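Local atomic coordinates of putative dehydrogenase (Pseudomonas fluorescens, PDB entry 6UUG), a protein that acts as the oxygenase MsuC of a two-component flavin-dependent methanesulfinate monooxygenase system in bacterial sulfur assimilation. Residues His110-Pro122 with Leu234-Arg248. Numbering follows the deposited sequence.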
loop_
_atom_site.group_PDB
_atom_site.type_symbol
_atom_site.label_atom_id
_atom_site.label_comp_id
_atom_site.label_asym_id
_atom_site.label_seq_id
_atom_site.Cartn_x
_atom_site.Cartn_y
_atom_site.Cartn_z
ATOM N N HIS A 110 19.639 -24.095 18.642
ATOM C CA HIS A 110 20.978 -23.778 18.138
ATOM C C HIS A 110 21.434 -22.392 18.582
ATOM O O HIS A 110 22.643 -22.147 18.715
ATOM C CB HIS A 110 21.013 -23.940 16.614
ATOM C CG HIS A 110 20.894 -25.372 16.186
ATOM N ND1 HIS A 110 21.919 -26.275 16.360
ATOM C CD2 HIS A 110 19.857 -26.074 15.668
ATOM C CE1 HIS A 110 21.533 -27.465 15.940
ATOM N NE2 HIS A 110 20.283 -27.373 15.521
ATOM N N LEU A 111 20.489 -21.475 18.815
ATOM C CA LEU A 111 20.841 -20.189 19.414
ATOM C C LEU A 111 21.393 -20.360 20.830
ATOM O O LEU A 111 22.321 -19.644 21.228
ATOM C CB LEU A 111 19.623 -19.255 19.426
ATOM C CG LEU A 111 19.820 -17.900 20.112
ATOM C CD1 LEU A 111 20.802 -17.034 19.356
ATOM C CD2 LEU A 111 18.471 -17.169 20.230
ATOM N N MET A 112 20.830 -21.289 21.611
ATOM C CA MET A 112 21.365 -21.526 22.956
ATOM C C MET A 112 22.792 -22.059 22.891
ATOM O O MET A 112 23.655 -21.645 23.676
ATOM C CB MET A 112 20.480 -22.506 23.729
ATOM C CG MET A 112 19.032 -22.056 23.944
ATOM S SD MET A 112 18.852 -20.373 24.573
ATOM C CE MET A 112 18.015 -19.569 23.199
ATOM N N LEU A 113 23.066 -22.962 21.945
ATOM C CA LEU A 113 24.435 -23.434 21.756
ATOM C C LEU A 113 25.359 -22.295 21.342
ATOM O O LEU A 113 26.493 -22.200 21.821
ATOM C CB LEU A 113 24.455 -24.558 20.722
ATOM C CG LEU A 113 23.820 -25.881 21.136
ATOM C CD1 LEU A 113 23.878 -26.844 19.959
ATOM C CD2 LEU A 113 24.590 -26.454 22.340
ATOM N N ALA A 114 24.885 -21.408 20.461
ATOM C CA ALA A 114 25.687 -20.249 20.086
ATOM C C ALA A 114 25.977 -19.363 21.284
ATOM O O ALA A 114 27.050 -18.750 21.359
ATOM C CB ALA A 114 24.974 -19.430 19.006
ATOM N N THR A 115 25.028 -19.286 22.218
ATOM C CA THR A 115 25.178 -18.448 23.404
ATOM C C THR A 115 26.343 -18.915 24.276
ATOM O O THR A 115 27.175 -18.104 24.695
ATOM C CB THR A 115 23.875 -18.453 24.206
ATOM O OG1 THR A 115 22.804 -17.962 23.386
ATOM C CG2 THR A 115 23.997 -17.553 25.419
ATOM N N VAL A 116 26.408 -20.216 24.586
ATOM C CA VAL A 116 27.542 -20.688 25.380
ATOM C C VAL A 116 28.833 -20.566 24.577
ATOM O O VAL A 116 29.894 -20.225 25.124
ATOM C CB VAL A 116 27.312 -22.126 25.909
ATOM C CG1 VAL A 116 26.114 -22.180 26.830
ATOM C CG2 VAL A 116 27.171 -23.145 24.798
ATOM N N ARG A 117 28.761 -20.787 23.260
ATOM C CA ARG A 117 29.960 -20.701 22.430
ATOM C C ARG A 117 30.541 -19.293 22.441
ATOM O O ARG A 117 31.762 -19.117 22.514
ATOM C CB ARG A 117 29.634 -21.128 20.995
ATOM C CG ARG A 117 30.742 -20.825 19.967
ATOM C CD ARG A 117 31.970 -21.687 20.222
ATOM N NE ARG A 117 33.083 -21.373 19.321
ATOM C CZ ARG A 117 33.970 -20.395 19.511
ATOM N NH1 ARG A 117 33.895 -19.594 20.567
ATOM N NH2 ARG A 117 34.945 -20.214 18.631
ATOM N N LEU A 118 29.680 -18.277 22.383
ATOM C CA LEU A 118 30.143 -16.902 22.263
ATOM C C LEU A 118 30.435 -16.232 23.598
ATOM O O LEU A 118 31.264 -15.309 23.644
ATOM C CB LEU A 118 29.103 -16.075 21.498
ATOM C CG LEU A 118 28.920 -16.409 20.018
ATOM C CD1 LEU A 118 27.707 -15.657 19.457
ATOM C CD2 LEU A 118 30.168 -16.053 19.228
ATOM N N PHE A 119 29.782 -16.669 24.682
ATOM C CA PHE A 119 29.822 -15.955 25.958
ATOM C C PHE A 119 30.720 -16.598 27.012
ATOM O O PHE A 119 30.979 -15.959 28.038
ATOM C CB PHE A 119 28.417 -15.824 26.571
ATOM C CG PHE A 119 27.475 -14.916 25.826
ATOM C CD1 PHE A 119 27.889 -14.159 24.743
ATOM C CD2 PHE A 119 26.151 -14.823 26.238
ATOM C CE1 PHE A 119 26.993 -13.324 24.072
ATOM C CE2 PHE A 119 25.247 -13.991 25.584
ATOM C CZ PHE A 119 25.669 -13.236 24.496
ATOM N N SER A 120 31.195 -17.829 26.811
ATOM C CA SER A 120 31.905 -18.544 27.872
ATOM C C SER A 120 33.245 -19.069 27.356
ATOM O O SER A 120 33.600 -18.914 26.184
ATOM C CB SER A 120 31.055 -19.693 28.436
ATOM O OG SER A 120 30.937 -20.769 27.517
ATOM N N ARG A 121 33.994 -19.701 28.260
ATOM C CA ARG A 121 35.342 -20.181 27.989
ATOM C C ARG A 121 35.312 -21.555 27.312
ATOM O O ARG A 121 34.384 -22.335 27.529
ATOM C CB ARG A 121 36.134 -20.264 29.291
ATOM C CG ARG A 121 36.287 -18.932 30.012
ATOM C CD ARG A 121 36.907 -19.093 31.390
ATOM N NE ARG A 121 35.914 -19.413 32.414
ATOM C CZ ARG A 121 35.786 -20.608 32.980
ATOM N NH1 ARG A 121 36.591 -21.600 32.622
ATOM N NH2 ARG A 121 34.855 -20.816 33.907
ATOM N N PRO A 122 36.336 -21.887 26.510
ATOM C CA PRO A 122 36.367 -23.223 25.880
ATOM C C PRO A 122 36.213 -24.374 26.859
ATOM O O PRO A 122 35.570 -25.375 26.522
ATOM C CB PRO A 122 37.738 -23.247 25.186
ATOM C CG PRO A 122 38.039 -21.797 24.920
ATOM C CD PRO A 122 37.495 -21.065 26.116
ATOM N N LEU A 234 28.133 -17.644 32.234
ATOM C CA LEU A 234 28.707 -17.284 30.937
ATOM C C LEU A 234 29.292 -15.881 31.067
ATOM O O LEU A 234 28.650 -14.888 30.734
ATOM C CB LEU A 234 27.651 -17.372 29.838
ATOM C CG LEU A 234 26.707 -18.580 29.846
ATOM C CD1 LEU A 234 25.819 -18.581 28.596
ATOM C CD2 LEU A 234 27.469 -19.903 29.977
ATOM N N LEU A 235 30.539 -15.806 31.534
ATOM C CA LEU A 235 31.148 -14.539 31.923
ATOM C C LEU A 235 32.334 -14.119 31.071
ATOM O O LEU A 235 32.620 -12.923 30.991
ATOM C CB LEU A 235 31.612 -14.601 33.388
ATOM C CG LEU A 235 30.502 -14.655 34.435
ATOM C CD1 LEU A 235 31.080 -14.969 35.807
ATOM C CD2 LEU A 235 29.743 -13.339 34.460
ATOM N N ASP A 236 33.036 -15.054 30.440
ATOM C CA ASP A 236 34.278 -14.740 29.732
ATOM C C ASP A 236 34.167 -15.155 28.272
ATOM O O ASP A 236 34.317 -16.348 27.953
ATOM C CB ASP A 236 35.455 -15.445 30.405
ATOM C CG ASP A 236 36.772 -14.705 30.209
ATOM O OD1 ASP A 236 36.746 -13.554 29.719
ATOM O OD2 ASP A 236 37.831 -15.278 30.547
ATOM N N PRO A 237 33.949 -14.216 27.335
ATOM C CA PRO A 237 33.881 -12.758 27.508
ATOM C C PRO A 237 32.515 -12.204 27.921
ATOM O O PRO A 237 32.397 -10.994 28.111
ATOM C CB PRO A 237 34.247 -12.243 26.119
ATOM C CG PRO A 237 33.659 -13.275 25.204
ATOM C CD PRO A 237 33.858 -14.599 25.910
ATOM N N GLY A 238 31.501 -13.059 28.037
ATOM C CA GLY A 238 30.184 -12.632 28.454
ATOM C C GLY A 238 29.413 -11.888 27.376
ATOM O O GLY A 238 29.895 -11.687 26.256
ATOM N N PRO A 239 28.189 -11.471 27.695
ATOM C CA PRO A 239 27.339 -10.832 26.686
ATOM C C PRO A 239 27.753 -9.400 26.376
ATOM O O PRO A 239 28.308 -8.688 27.216
ATOM C CB PRO A 239 25.942 -10.873 27.323
ATOM C CG PRO A 239 26.201 -10.944 28.789
ATOM C CD PRO A 239 27.468 -11.724 28.956
ATOM N N LEU A 240 27.468 -8.998 25.132
ATOM C CA LEU A 240 27.641 -7.628 24.634
ATOM C C LEU A 240 29.040 -7.091 24.923
ATOM O O LEU A 240 29.217 -6.021 25.516
ATOM C CB LEU A 240 26.563 -6.700 25.204
ATOM C CG LEU A 240 25.139 -7.006 24.727
ATOM C CD1 LEU A 240 24.112 -6.123 25.420
ATOM C CD2 LEU A 240 25.023 -6.880 23.204
ATOM N N SER A 241 30.044 -7.850 24.472
ATOM C CA SER A 241 31.431 -7.559 24.779
ATOM C C SER A 241 32.159 -7.319 23.472
ATOM O O SER A 241 32.154 -6.182 22.961
ATOM C CB SER A 241 32.001 -8.687 25.659
ATOM O OG SER A 241 31.862 -9.949 25.040
ATOM N N THR A 242 32.812 -8.322 22.883
ATOM C CA THR A 242 33.477 -8.145 21.597
ATOM C C THR A 242 32.460 -8.180 20.454
ATOM O O THR A 242 31.350 -8.695 20.629
ATOM C CB THR A 242 34.504 -9.245 21.364
ATOM O OG1 THR A 242 33.828 -10.503 21.203
ATOM C CG2 THR A 242 35.482 -9.335 22.535
ATOM N N PRO A 243 32.834 -7.670 19.267
ATOM C CA PRO A 243 31.961 -7.829 18.089
ATOM C C PRO A 243 31.537 -9.264 17.826
ATOM O O PRO A 243 30.370 -9.520 17.481
ATOM C CB PRO A 243 32.827 -7.287 16.941
ATOM C CG PRO A 243 33.704 -6.274 17.576
ATOM C CD PRO A 243 33.993 -6.802 18.976
ATOM N N PHE A 244 32.463 -10.216 17.971
ATOM C CA PHE A 244 32.127 -11.628 17.798
ATOM C C PHE A 244 31.067 -12.069 18.805
ATOM O O PHE A 244 30.064 -12.693 18.430
ATOM C CB PHE A 244 33.414 -12.461 17.909
ATOM C CG PHE A 244 33.236 -13.938 17.643
ATOM C CD1 PHE A 244 32.711 -14.389 16.443
ATOM C CD2 PHE A 244 33.637 -14.878 18.591
ATOM C CE1 PHE A 244 32.556 -15.745 16.199
ATOM C CE2 PHE A 244 33.498 -16.225 18.349
ATOM C CZ PHE A 244 32.958 -16.664 17.153
ATOM N N ALA A 245 31.255 -11.742 20.090
ATOM C CA ALA A 245 30.213 -12.035 21.069
ATOM C C ALA A 245 28.898 -11.362 20.691
ATOM O O ALA A 245 27.814 -11.918 20.913
ATOM C CB ALA A 245 30.652 -11.589 22.467
ATOM N N CYS A 246 28.979 -10.159 20.129
ATOM C CA CYS A 246 27.796 -9.410 19.720
ATOM C C CYS A 246 27.128 -9.995 18.486
ATOM O O CYS A 246 26.123 -9.436 18.025
ATOM C CB CYS A 246 28.166 -7.946 19.485
ATOM S SG CYS A 246 28.456 -7.035 21.061
ATOM N N LEU A 247 27.632 -11.104 17.940
ATOM C CA LEU A 247 26.842 -11.815 16.941
ATOM C C LEU A 247 25.635 -12.518 17.541
ATOM O O LEU A 247 24.716 -12.872 16.798
ATOM C CB LEU A 247 27.683 -12.851 16.200
ATOM C CG LEU A 247 28.766 -12.375 15.244
ATOM C CD1 LEU A 247 29.500 -13.609 14.708
ATOM C CD2 LEU A 247 28.252 -11.501 14.108
ATOM N N ARG A 248 25.604 -12.728 18.857
ATOM C CA ARG A 248 24.507 -13.499 19.443
ATOM C C ARG A 248 23.137 -12.906 19.134
ATOM O O ARG A 248 22.255 -13.651 18.676
ATOM C CB ARG A 248 24.726 -13.642 20.956
ATOM C CG ARG A 248 23.879 -14.735 21.613
ATOM C CD ARG A 248 22.529 -14.262 22.084
ATOM N NE ARG A 248 21.817 -15.373 22.700
ATOM C CZ ARG A 248 20.525 -15.382 23.009
ATOM N NH1 ARG A 248 19.763 -14.321 22.774
ATOM N NH2 ARG A 248 19.996 -16.468 23.557
#
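The Phe119 ring lies with one face against Pro239, whose CA makes a CH-pi contact almost over the ring centre, 3.7 Å from the centroid. At the ring's edge, in plane, is the backbone O of Ala245, 3.6 Å from Phe119 CE1, while Arg248 CB approaches CZ obliquely. The backbone is fastened here too: Gly238 N donates to Phe119 O (2.9 Å) where helix 100-119 ends. Leu234 packs beside this corner, its CD1 reaching Thr115 CG2 and Val116 CG1. On another flank Leu118 sets CD2 over the face of the Phe244 ring, a CH-pi contact 3.5 Å from the centroid; Trp325 of helix 294-327 touches both residues. About one turn back toward the start of the helix, Arg248 grips Thr115 OG1 side-on, through NE at 2.9 Å (N-H...O angle 162°) and a more bent bond from NH2 at 3.2 Å. The hydroxyl lies in the guanidinium plane and itself donates to Leu111 O, while Leu111 CD2 covers one face of the guanidinium. A bend at chi2 (-89°) carries the Arg248 chain past Phe119 CZ to this hydroxyl. A leucine in place of Arg248 would probably leave Thr115 OG1 without its two N-H donors and Leu111 CD2 without the flat guanidinium it packs on. The contact joins the N-terminal helical domain of an acyl-CoA dehydrogenase-like fold to the linker that leaves the beta domain and enters the first long helix, 247-277, of the C-terminal bundle.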